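PDB 2OZG: GCN5-related N-acetyltransferase from Anabaena variabilis, which binds coenzyme A and, as a member of the GNAT family, probably transfers acetyl groups to amines, possibly those of aminoglycosides. Local coordinates for residues S136-T144 with I256-D267; R184-T195 with L229-L237. All coordinates share one frame; numbering follows the deposited sequence.

Contact 1: residues S136-T144 with I256-D267; sequences SSCVWEIPT and IDKVTWKSSVID
Trp140 and Trp261 face each other as a hydrogen-bonded pair of an antiparallel beta ladder, in which strand 258-263, from the second GNAT domain, runs beside strand 132-143. Trp140 N donates a hydrogen bond to Trp261 O at 2.8 Å, and Trp261 N donates back to Trp140 O. From there the Trp140 side chain can be followed outward. Its CB sits over the face of the Trp261 six-membered ring, 3.3 Å from the ring centroid and only 5° off the normal, a CH-pi contact. With CG anti to the carbonyl carbon (chi1 -74°), the indole then swings along the strand toward 263-267; the two ring systems lie nearly parallel but slid apart. CD1 rests on Ser263 CB, and NE1 donates to Ser264 O at 3.0 Å, close to the ring plane. CZ2 comes edge-on to Val265 O, while Asp267 CB lies over one face, toward its rim. Asp267 is held in turn from Ser263 OG, which donates to OD1, and from Thr270 N, which bonds OD2. Ile142 CG2 adds an apolar touch on Trp261 CZ3. Glu141 and Lys258 make a salt bridge on the other face of the ladder, where Arg281 also pairs with the glutamate. Just beyond Pro143, Thr144 OG1 donates to Ile256 O at 2.7 Å, from above the carbonyl plane.

Contact 2: residues R184-T195 with L229-L237; sequences RHPAIWQGLNRT and LRIRDWVTL
A single guanidinium nitrogen, Arg232 NH1, ties down two carbonyls at and just past the C-terminal part of helix 186-192: it donates to Leu192 O at 2.8 Å and to Arg194 O at 2.9 Å. Both oxygens lie near the guanidinium plane, and the second bond is almost perfectly straight, at 179°. Each carbonyl is approached from above its own plane. A bend at chi3 (62°) turns the arginine tip toward these oxygens, while the aliphatic part of the chain slides past Leu192, whose CD2 lies 4.0 Å from Arg232 CD. The Thr195 side chain crosses that of Arg232 at about a right angle, its CG2 near NH1 and NH2. With an alanine here the Leu192 and Arg194 carbonyls would probably lose the donor they share, and a gap is likely to open beside Leu192 CD2.

Arg184 grips Asp233 end-on in a salt bridge, one nitrogen for each oxygen: NH1 reaches OD2 at 2.8 Å and NH2 reaches OD1 at 3.1 Å. The carboxylate is turned 59° from the guanidinium, so both bonds meet it from above its plane. Leu192 CD1 lies over one face of the Arg184 guanidinium, toward its rim, and Arg184 NH1 in turn sits above the Trp189 ring, toward its rim. Tyr215 OH also bonds Asp233 OD2, and Asp394 pairs with Arg184 NH2. That two successive strand residues can both turn to the helix follows from the backbone: Arg232 and Asp233 together face Ile217 of strand 211-222, a classic beta bulge.

Strand 258-263 of contact 1 and strand 227-236 of contact 2 run side by side in parallel, and Thr260 O takes a probable hydrogen bond from Ile231 N at 2.8 Å. Trp234 NE1 probably donates to Lys262 O, and its ring meets that of Trp261. Contact 1 is mostly buried and is built from a backbone ladder with aromatic packing, and through Ser136, Trp140 and 265-267 it also meets the second subunit. Contact 2 is only partly buried and joins a helix to a strand through strand side chains that reach an arginine and backbone carbonyls on the helix side. Along the chain, contact 2 is nested inside the loop that contact 1 closes.

Contact 1: residues S136-T144 with I256-D267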
loop_
_atom_site.group_PDB
_atom_site.type_symbol
_atom_site.label_atom_id
_atom_site.label_comp_id
_atom_site.label_asym_id
_atom_site.label_seq_id
_atom_site.Cartn_x
_atom_site.Cartn_y
_atom_site.Cartn_z
ATOM N N SER A 136 -27.436 7.276 -12.028
ATOM C CA SER A 136 -26.156 6.678 -11.673
ATOM C C SER A 136 -25.199 6.420 -12.819
ATOM O O SER A 136 -25.602 6.349 -13.976
ATOM C CB SER A 136 -26.428 5.350 -10.962
ATOM O OG SER A 136 -27.244 5.570 -9.811
ATOM N N SER A 137 -23.902 6.354 -12.470
ATOM C CA SER A 137 -22.857 5.885 -13.376
ATOM C C SER A 137 -21.991 5.078 -12.430
ATOM O O SER A 137 -21.832 5.436 -11.264
ATOM C CB SER A 137 -22.041 6.999 -14.034
ATOM O OG SER A 137 -21.451 7.826 -13.029
ATOM N N CYS A 138 -21.447 3.988 -12.941
ATOM C CA CYS A 138 -20.726 3.013 -12.122
ATOM C C CYS A 138 -19.669 2.349 -12.981
ATOM O O CYS A 138 -19.977 1.883 -14.093
ATOM C CB CYS A 138 -21.717 1.942 -11.655
ATOM S SG CYS A 138 -21.097 0.871 -10.510
ATOM N N VAL A 139 -18.455 2.307 -12.458
ATOM C CA VAL A 139 -17.341 1.629 -13.086
ATOM C C VAL A 139 -17.097 0.339 -12.328
ATOM O O VAL A 139 -16.859 0.338 -11.133
ATOM C CB VAL A 139 -16.047 2.488 -13.093
ATOM C CG1 VAL A 139 -14.941 1.692 -13.735
ATOM C CG2 VAL A 139 -16.288 3.735 -13.908
ATOM N N TRP A 140 -17.251 -0.761 -13.058
ATOM C CA TRP A 140 -17.026 -2.082 -12.560
ATOM C C TRP A 140 -15.662 -2.576 -12.958
ATOM O O TRP A 140 -15.158 -2.171 -13.969
ATOM C CB TRP A 140 -18.056 -3.038 -13.169
ATOM C CG TRP A 140 -19.408 -2.862 -12.569
ATOM C CD1 TRP A 140 -20.328 -1.946 -12.920
ATOM C CD2 TRP A 140 -19.965 -3.605 -11.468
ATOM N NE1 TRP A 140 -21.437 -2.083 -12.137
ATOM C CE2 TRP A 140 -21.251 -3.102 -11.242
ATOM C CE3 TRP A 140 -19.520 -4.665 -10.702
ATOM C CZ2 TRP A 140 -22.101 -3.603 -10.233
ATOM C CZ3 TRP A 140 -20.379 -5.194 -9.706
ATOM C CH2 TRP A 140 -21.658 -4.640 -9.492
ATOM N N GLU A 141 -15.091 -3.492 -12.185
ATOM C CA GLU A 141 -13.824 -4.064 -12.570
ATOM C C GLU A 141 -13.857 -5.532 -12.281
ATOM O O GLU A 141 -14.580 -5.954 -11.378
ATOM C CB GLU A 141 -12.655 -3.452 -11.786
ATOM C CG GLU A 141 -12.563 -3.860 -10.365
ATOM C CD GLU A 141 -11.274 -3.334 -9.732
ATOM O OE1 GLU A 141 -11.152 -2.102 -9.658
ATOM O OE2 GLU A 141 -10.397 -4.156 -9.324
ATOM N N ILE A 142 -13.032 -6.299 -12.987
ATOM C CA ILE A 142 -12.983 -7.727 -12.761
ATOM C C ILE A 142 -11.690 -8.339 -13.237
ATOM O O ILE A 142 -11.149 -7.916 -14.280
ATOM C CB ILE A 142 -14.161 -8.383 -13.510
ATOM C CG1 ILE A 142 -14.275 -9.862 -13.194
ATOM C CG2 ILE A 142 -14.028 -8.227 -15.048
ATOM C CD1 ILE A 142 -15.534 -10.495 -13.769
ATOM N N PRO A 143 -11.169 -9.343 -12.483
ATOM C CA PRO A 143 -10.013 -10.062 -13.008
ATOM C C PRO A 143 -10.411 -10.926 -14.216
ATOM O O PRO A 143 -11.395 -11.701 -14.167
ATOM C CB PRO A 143 -9.496 -10.867 -11.819
ATOM C CG PRO A 143 -10.613 -10.890 -10.785
ATOM C CD PRO A 143 -11.562 -9.782 -11.123
ATOM N N THR A 144 -9.637 -10.788 -15.293
ATOM C CA THR A 144 -9.948 -11.443 -16.547
ATOM C C THR A 144 -10.020 -12.947 -16.386
ATOM O O THR A 144 -10.866 -13.585 -16.975
ATOM C CB THR A 144 -8.901 -11.099 -17.635
ATOM O OG1 THR A 144 -8.543 -9.719 -17.591
ATOM C CG2 THR A 144 -9.438 -11.364 -19.007
ATOM N N ILE A 256 -4.129 -9.632 -20.283
ATOM C CA ILE A 256 -4.772 -8.571 -19.497
ATOM C C ILE A 256 -5.126 -9.073 -18.097
ATOM O O ILE A 256 -5.883 -9.970 -17.969
ATOM C CB ILE A 256 -6.059 -8.161 -20.190
ATOM C CG1 ILE A 256 -5.785 -7.567 -21.586
ATOM C CG2 ILE A 256 -6.890 -7.177 -19.348
ATOM C CD1 ILE A 256 -4.893 -6.315 -21.523
ATOM N N ASP A 257 -4.653 -8.399 -17.060
ATOM C CA ASP A 257 -4.975 -8.767 -15.670
ATOM C C ASP A 257 -6.397 -8.375 -15.212
ATOM O O ASP A 257 -7.076 -9.143 -14.555
ATOM C CB ASP A 257 -4.006 -8.054 -14.723
ATOM C CG ASP A 257 -2.547 -8.428 -14.988
ATOM O OD1 ASP A 257 -2.301 -9.620 -15.220
ATOM O OD2 ASP A 257 -1.685 -7.518 -14.993
ATOM N N LYS A 258 -6.835 -7.182 -15.581
ATOM C CA LYS A 258 -8.117 -6.637 -15.119
ATOM C C LYS A 258 -8.875 -5.956 -16.235
ATOM O O LYS A 258 -8.254 -5.312 -17.095
ATOM C CB LYS A 258 -7.748 -5.606 -14.039
ATOM C CG LYS A 258 -8.820 -4.927 -13.355
ATOM C CD LYS A 258 -8.286 -4.065 -12.179
ATOM C CE LYS A 258 -7.909 -4.916 -10.961
ATOM N NZ LYS A 258 -7.699 -4.064 -9.743
ATOM N N VAL A 259 -10.204 -6.079 -16.210
ATOM C CA VAL A 259 -11.060 -5.409 -17.163
ATOM C C VAL A 259 -12.028 -4.514 -16.396
ATOM O O VAL A 259 -12.560 -4.905 -15.316
ATOM C CB VAL A 259 -11.925 -6.382 -17.995
ATOM C CG1 VAL A 259 -12.885 -5.596 -18.896
ATOM C CG2 VAL A 259 -11.071 -7.319 -18.828
ATOM N N THR A 260 -12.242 -3.306 -16.929
ATOM C CA THR A 260 -13.269 -2.412 -16.398
ATOM C C THR A 260 -14.295 -2.056 -17.465
ATOM O O THR A 260 -14.003 -2.037 -18.671
ATOM C CB THR A 260 -12.681 -1.058 -15.897
ATOM O OG1 THR A 260 -12.172 -0.314 -17.021
ATOM C CG2 THR A 260 -11.580 -1.263 -14.914
ATOM N N TRP A 261 -15.517 -1.843 -17.011
ATOM C CA TRP A 261 -16.589 -1.366 -17.878
ATOM C C TRP A 261 -17.556 -0.520 -17.069
ATOM O O TRP A 261 -17.673 -0.681 -15.823
ATOM C CB TRP A 261 -17.324 -2.529 -18.556
ATOM C CG TRP A 261 -18.248 -3.315 -17.703
ATOM C CD1 TRP A 261 -19.601 -3.281 -17.774
ATOM C CD2 TRP A 261 -17.937 -4.302 -16.670
ATOM N NE1 TRP A 261 -20.145 -4.148 -16.857
ATOM C CE2 TRP A 261 -19.158 -4.749 -16.148
ATOM C CE3 TRP A 261 -16.750 -4.802 -16.115
ATOM C CZ2 TRP A 261 -19.234 -5.743 -15.147
ATOM C CZ3 TRP A 261 -16.824 -5.733 -15.116
ATOM C CH2 TRP A 261 -18.039 -6.191 -14.644
ATOM N N LYS A 262 -18.353 0.267 -17.769
ATOM C CA LYS A 262 -19.385 1.095 -17.113
ATOM C C LYS A 262 -20.751 0.448 -17.322
ATOM O O LYS A 262 -21.062 -0.020 -18.388
ATOM C CB LYS A 262 -19.367 2.524 -17.641
ATOM C CG LYS A 262 -18.039 3.193 -17.288
ATOM C CD LYS A 262 -17.974 4.659 -17.748
ATOM C CE LYS A 262 -18.904 5.542 -16.959
ATOM N NZ LYS A 262 -18.717 6.922 -17.488
ATOM N N SER A 263 -21.512 0.385 -16.250
ATOM C CA SER A 263 -22.790 -0.163 -16.253
ATOM C C SER A 263 -23.656 0.554 -15.187
ATOM O O SER A 263 -23.388 1.673 -14.706
ATOM C CB SER A 263 -22.673 -1.653 -15.981
ATOM O OG SER A 263 -23.855 -2.289 -16.312
ATOM N N SER A 264 -24.759 -0.097 -14.922
ATOM C CA SER A 264 -25.648 0.275 -13.890
ATOM C C SER A 264 -25.072 -0.164 -12.552
ATOM O O SER A 264 -24.232 -1.095 -12.482
ATOM C CB SER A 264 -26.904 -0.547 -14.057
ATOM O OG SER A 264 -27.714 -0.213 -12.953
ATOM N N VAL A 265 -25.585 0.400 -11.480
ATOM C CA VAL A 265 -25.125 -0.019 -10.159
ATOM C C VAL A 265 -25.593 -1.449 -9.900
ATOM O O VAL A 265 -24.882 -2.226 -9.292
ATOM C CB VAL A 265 -25.559 0.999 -9.102
ATOM C CG1 VAL A 265 -25.031 0.619 -7.759
ATOM C CG2 VAL A 265 -24.978 2.395 -9.472
ATOM N N ILE A 266 -26.784 -1.808 -10.377
ATOM C CA ILE A 266 -27.242 -3.168 -10.328
ATOM C C ILE A 266 -26.983 -3.764 -11.715
ATOM O O ILE A 266 -27.885 -3.966 -12.504
ATOM C CB ILE A 266 -28.744 -3.287 -9.968
ATOM C CG1 ILE A 266 -29.039 -2.488 -8.721
ATOM C CG2 ILE A 266 -29.079 -4.776 -9.692
ATOM C CD1 ILE A 266 -28.518 -3.144 -7.530
ATOM N N ASP A 267 -25.731 -4.036 -12.002
ATOM C CA ASP A 267 -25.370 -4.506 -13.309
ATOM C C ASP A 267 -25.909 -5.920 -13.605
ATOM O O ASP A 267 -25.700 -6.845 -12.850
ATOM C CB ASP A 267 -23.856 -4.462 -13.436
ATOM C CG ASP A 267 -23.335 -5.304 -14.580
ATOM O OD1 ASP A 267 -23.369 -4.846 -15.721
ATOM O OD2 ASP A 267 -22.846 -6.424 -14.306
HETATM O O HOH W 1 -22.289 3.889 -15.999
HETATM O O HOH W 2 -8.715 -1.570 -7.773
#

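Contact 2: residues R184-T195 with L229-L237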
loop_
_atom_site.group_PDB
_atom_site.type_symbol
_atom_site.label_atom_id
_atom_site.label_comp_id
_atom_site.label_asym_id
_atom_site.label_seq_id
_atom_site.Cartn_x
_atom_site.Cartn_y
_atom_site.Cartn_z
ATOM N N ARG A 184 -26.899 10.986 -27.565
ATOM C CA ARG A 184 -25.643 11.707 -27.543
ATOM C C ARG A 184 -25.405 12.911 -28.478
ATOM O O ARG A 184 -25.637 12.865 -29.673
ATOM C CB ARG A 184 -24.512 10.733 -27.857
ATOM C CG ARG A 184 -24.158 9.751 -26.777
ATOM C CD ARG A 184 -23.233 8.652 -27.324
ATOM N NE ARG A 184 -22.832 7.750 -26.229
ATOM C CZ ARG A 184 -22.197 6.591 -26.362
ATOM N NH1 ARG A 184 -21.878 6.140 -27.557
ATOM N NH2 ARG A 184 -21.900 5.878 -25.273
ATOM N N HIS A 185 -24.838 13.945 -27.890
ATOM C CA HIS A 185 -24.352 15.084 -28.628
ATOM C C HIS A 185 -23.110 14.536 -29.325
ATOM O O HIS A 185 -22.441 13.605 -28.805
ATOM C CB HIS A 185 -23.947 16.209 -27.651
ATOM C CG HIS A 185 -23.591 17.492 -28.298
ATOM N ND1 HIS A 185 -22.325 17.764 -28.789
ATOM C CD2 HIS A 185 -24.325 18.606 -28.508
ATOM C CE1 HIS A 185 -22.306 18.978 -29.298
ATOM N NE2 HIS A 185 -23.502 19.520 -29.130
ATOM N N PRO A 186 -22.830 15.042 -30.527
ATOM C CA PRO A 186 -21.632 14.702 -31.267
ATOM C C PRO A 186 -20.330 14.711 -30.430
ATOM O O PRO A 186 -19.437 13.906 -30.683
ATOM C CB PRO A 186 -21.624 15.735 -32.384
ATOM C CG PRO A 186 -23.058 16.020 -32.636
ATOM C CD PRO A 186 -23.753 15.883 -31.308
ATOM N N ALA A 187 -20.247 15.569 -29.419
ATOM C CA ALA A 187 -19.055 15.685 -28.586
ATOM C C ALA A 187 -18.793 14.445 -27.772
ATOM O O ALA A 187 -17.631 14.156 -27.414
ATOM C CB ALA A 187 -19.224 16.890 -27.620
ATOM N N ILE A 188 -19.866 13.737 -27.433
ATOM C CA ILE A 188 -19.751 12.521 -26.622
ATOM C C ILE A 188 -19.059 11.450 -27.468
ATOM O O ILE A 188 -18.139 10.762 -27.034
ATOM C CB ILE A 188 -21.117 11.965 -26.171
ATOM C CG1 ILE A 188 -22.032 13.022 -25.514
ATOM C CG2 ILE A 188 -20.948 10.786 -25.282
ATOM C CD1 ILE A 188 -21.624 13.580 -24.246
ATOM N N TRP A 189 -19.535 11.301 -28.690
ATOM C CA TRP A 189 -18.939 10.385 -29.626
ATOM C C TRP A 189 -17.473 10.771 -29.892
ATOM O O TRP A 189 -16.630 9.908 -30.025
ATOM C CB TRP A 189 -19.722 10.384 -30.930
ATOM C CG TRP A 189 -21.007 9.657 -30.854
ATOM C CD1 TRP A 189 -22.250 10.189 -30.898
ATOM C CD2 TRP A 189 -21.172 8.243 -30.771
ATOM N NE1 TRP A 189 -23.189 9.193 -30.834
ATOM C CE2 TRP A 189 -22.554 7.986 -30.762
ATOM C CE3 TRP A 189 -20.284 7.164 -30.706
ATOM C CZ2 TRP A 189 -23.071 6.695 -30.726
ATOM C CZ3 TRP A 189 -20.801 5.877 -30.625
ATOM C CH2 TRP A 189 -22.185 5.659 -30.634
ATOM N N GLN A 190 -17.212 12.071 -30.051
ATOM C CA GLN A 190 -15.850 12.589 -30.204
ATOM C C GLN A 190 -14.924 12.147 -29.089
ATOM O O GLN A 190 -13.785 11.720 -29.322
ATOM C CB GLN A 190 -15.872 14.114 -30.198
ATOM C CG GLN A 190 -16.362 14.761 -31.478
ATOM C CD GLN A 190 -15.394 14.694 -32.594
ATOM O OE1 GLN A 190 -14.223 14.359 -32.421
ATOM N NE2 GLN A 190 -15.868 15.052 -33.769
ATOM N N GLY A 191 -15.393 12.298 -27.864
ATOM C CA GLY A 191 -14.600 11.913 -26.706
ATOM C C GLY A 191 -14.287 10.456 -26.725
ATOM O O GLY A 191 -13.180 10.078 -26.399
ATOM N N LEU A 192 -15.250 9.634 -27.137
ATOM C CA LEU A 192 -15.055 8.181 -27.226
ATOM C C LEU A 192 -14.047 7.762 -28.257
ATOM O O LEU A 192 -13.372 6.777 -28.117
ATOM C CB LEU A 192 -16.365 7.489 -27.582
ATOM C CG LEU A 192 -17.403 7.383 -26.464
ATOM C CD1 LEU A 192 -18.738 6.963 -27.029
ATOM C CD2 LEU A 192 -16.951 6.438 -25.380
ATOM N N ASN A 193 -13.984 8.506 -29.334
ATOM C CA ASN A 193 -13.033 8.231 -30.399
ATOM C C ASN A 193 -11.641 8.852 -30.102
ATOM O O ASN A 193 -10.690 8.682 -30.858
ATOM C CB ASN A 193 -13.648 8.757 -31.689
ATOM C CG ASN A 193 -12.959 8.259 -32.901
ATOM O OD1 ASN A 193 -12.845 7.061 -33.129
ATOM N ND2 ASN A 193 -12.486 9.181 -33.708
ATOM N N ARG A 194 -11.506 9.546 -28.981
ATOM C CA ARG A 194 -10.276 10.248 -28.682
ATOM C C ARG A 194 -9.387 9.480 -27.738
ATOM O O ARG A 194 -9.835 9.010 -26.674
ATOM C CB ARG A 194 -10.636 11.578 -28.041
ATOM C CG ARG A 194 -9.480 12.528 -27.694
ATOM C CD ARG A 194 -10.115 13.749 -26.972
ATOM N NE ARG A 194 -10.994 14.533 -27.857
ATOM C CZ ARG A 194 -12.060 15.242 -27.461
ATOM N NH1 ARG A 194 -12.449 15.253 -26.185
ATOM N NH2 ARG A 194 -12.756 15.920 -28.362
ATOM N N THR A 195 -8.126 9.351 -28.118
ATOM C CA THR A 195 -7.151 8.700 -27.271
ATOM C C THR A 195 -5.820 9.451 -27.283
ATOM O O THR A 195 -5.543 10.276 -28.156
ATOM C CB THR A 195 -6.816 7.274 -27.799
ATOM O OG1 THR A 195 -6.381 7.368 -29.154
ATOM C CG2 THR A 195 -8.037 6.359 -27.734
ATOM N N LEU A 229 -7.667 -3.449 -19.413
ATOM C CA LEU A 229 -8.408 -3.204 -20.600
ATOM C C LEU A 229 -9.584 -2.400 -20.134
ATOM O O LEU A 229 -10.373 -2.852 -19.284
ATOM C CB LEU A 229 -8.813 -4.524 -21.236
ATOM C CG LEU A 229 -9.575 -4.441 -22.562
ATOM C CD1 LEU A 229 -9.332 -5.715 -23.403
ATOM C CD2 LEU A 229 -11.038 -4.163 -22.425
ATOM N N ARG A 230 -9.709 -1.193 -20.652
ATOM C CA ARG A 230 -10.800 -0.296 -20.187
ATOM C C ARG A 230 -11.862 -0.192 -21.271
ATOM O O ARG A 230 -11.608 0.394 -22.331
ATOM C CB ARG A 230 -10.238 1.084 -19.870
ATOM C CG ARG A 230 -9.030 1.104 -18.920
ATOM C CD ARG A 230 -8.584 2.555 -18.640
ATOM N NE ARG A 230 -7.360 2.626 -17.840
ATOM C CZ ARG A 230 -7.344 2.662 -16.506
ATOM N NH1 ARG A 230 -8.450 2.544 -15.814
ATOM N NH2 ARG A 230 -6.194 2.736 -15.850
ATOM N N ILE A 231 -13.045 -0.776 -21.029
ATOM C CA ILE A 231 -14.134 -0.708 -21.961
ATOM C C ILE A 231 -14.830 0.648 -21.780
ATOM O O ILE A 231 -15.412 0.915 -20.739
ATOM C CB ILE A 231 -15.123 -1.866 -21.759
ATOM C CG1 ILE A 231 -14.447 -3.225 -22.035
ATOM C CG2 ILE A 231 -16.317 -1.706 -22.671
ATOM C CD1 ILE A 231 -15.275 -4.456 -21.649
ATOM N N ARG A 232 -14.810 1.499 -22.804
ATOM C CA ARG A 232 -15.444 2.827 -22.671
ATOM C C ARG A 232 -16.862 2.872 -23.169
ATOM O O ARG A 232 -17.606 3.742 -22.752
ATOM C CB ARG A 232 -14.635 3.923 -23.326
ATOM C CG ARG A 232 -14.202 3.628 -24.718
ATOM C CD ARG A 232 -13.357 4.758 -25.361
ATOM N NE ARG A 232 -12.098 5.024 -24.679
ATOM C CZ ARG A 232 -11.280 6.029 -25.018
ATOM N NH1 ARG A 232 -11.592 6.856 -26.012
ATOM N NH2 ARG A 232 -10.165 6.219 -24.380
ATOM N N ASP A 233 -17.266 1.944 -24.031
ATOM C CA ASP A 233 -18.650 1.913 -24.473
ATOM C C ASP A 233 -18.903 0.496 -24.958
ATOM O O ASP A 233 -18.000 -0.170 -25.420
ATOM C CB ASP A 233 -18.874 2.929 -25.610
ATOM C CG ASP A 233 -20.330 3.156 -25.937
ATOM O OD1 ASP A 233 -21.203 2.875 -25.065
ATOM O OD2 ASP A 233 -20.588 3.682 -27.068
ATOM N N TRP A 234 -20.120 0.017 -24.765
ATOM C CA TRP A 234 -20.478 -1.300 -25.231
ATOM C C TRP A 234 -21.978 -1.290 -25.457
ATOM O O TRP A 234 -22.696 -0.496 -24.825
ATOM C CB TRP A 234 -20.082 -2.398 -24.219
ATOM C CG TRP A 234 -20.686 -2.153 -22.801
ATOM C CD1 TRP A 234 -20.100 -1.478 -21.805
ATOM C CD2 TRP A 234 -21.966 -2.569 -22.302
ATOM N NE1 TRP A 234 -20.904 -1.450 -20.728
ATOM C CE2 TRP A 234 -22.077 -2.085 -21.019
ATOM C CE3 TRP A 234 -23.048 -3.246 -22.851
ATOM C CZ2 TRP A 234 -23.201 -2.286 -20.247
ATOM C CZ3 TRP A 234 -24.149 -3.431 -22.121
ATOM C CH2 TRP A 234 -24.250 -2.939 -20.818
ATOM N N VAL A 235 -22.418 -2.208 -26.335
ATOM C CA VAL A 235 -23.804 -2.474 -26.577
ATOM C C VAL A 235 -24.028 -3.998 -26.698
ATOM O O VAL A 235 -23.252 -4.700 -27.346
ATOM C CB VAL A 235 -24.355 -1.716 -27.828
ATOM C CG1 VAL A 235 -25.667 -2.323 -28.332
ATOM C CG2 VAL A 235 -24.527 -0.234 -27.524
ATOM N N THR A 236 -25.075 -4.497 -26.022
ATOM C CA THR A 236 -25.490 -5.922 -26.103
ATOM C C THR A 236 -27.011 -5.931 -26.204
ATOM O O THR A 236 -27.728 -5.571 -25.233
ATOM C CB THR A 236 -24.974 -6.790 -24.924
ATOM O OG1 THR A 236 -25.431 -6.251 -23.696
ATOM C CG2 THR A 236 -23.455 -6.767 -24.889
ATOM N N LEU A 237 -27.521 -6.274 -27.388
ATOM C CA LEU A 237 -28.975 -6.228 -27.607
ATOM C C LEU A 237 -29.679 -7.546 -27.321
ATOM O O LEU A 237 -30.896 -7.565 -27.156
ATOM C CB LEU A 237 -29.333 -5.761 -29.006
ATOM C CG LEU A 237 -28.828 -4.382 -29.412
ATOM C CD1 LEU A 237 -29.241 -4.081 -30.850
ATOM C CD2 LEU A 237 -29.356 -3.316 -28.463
#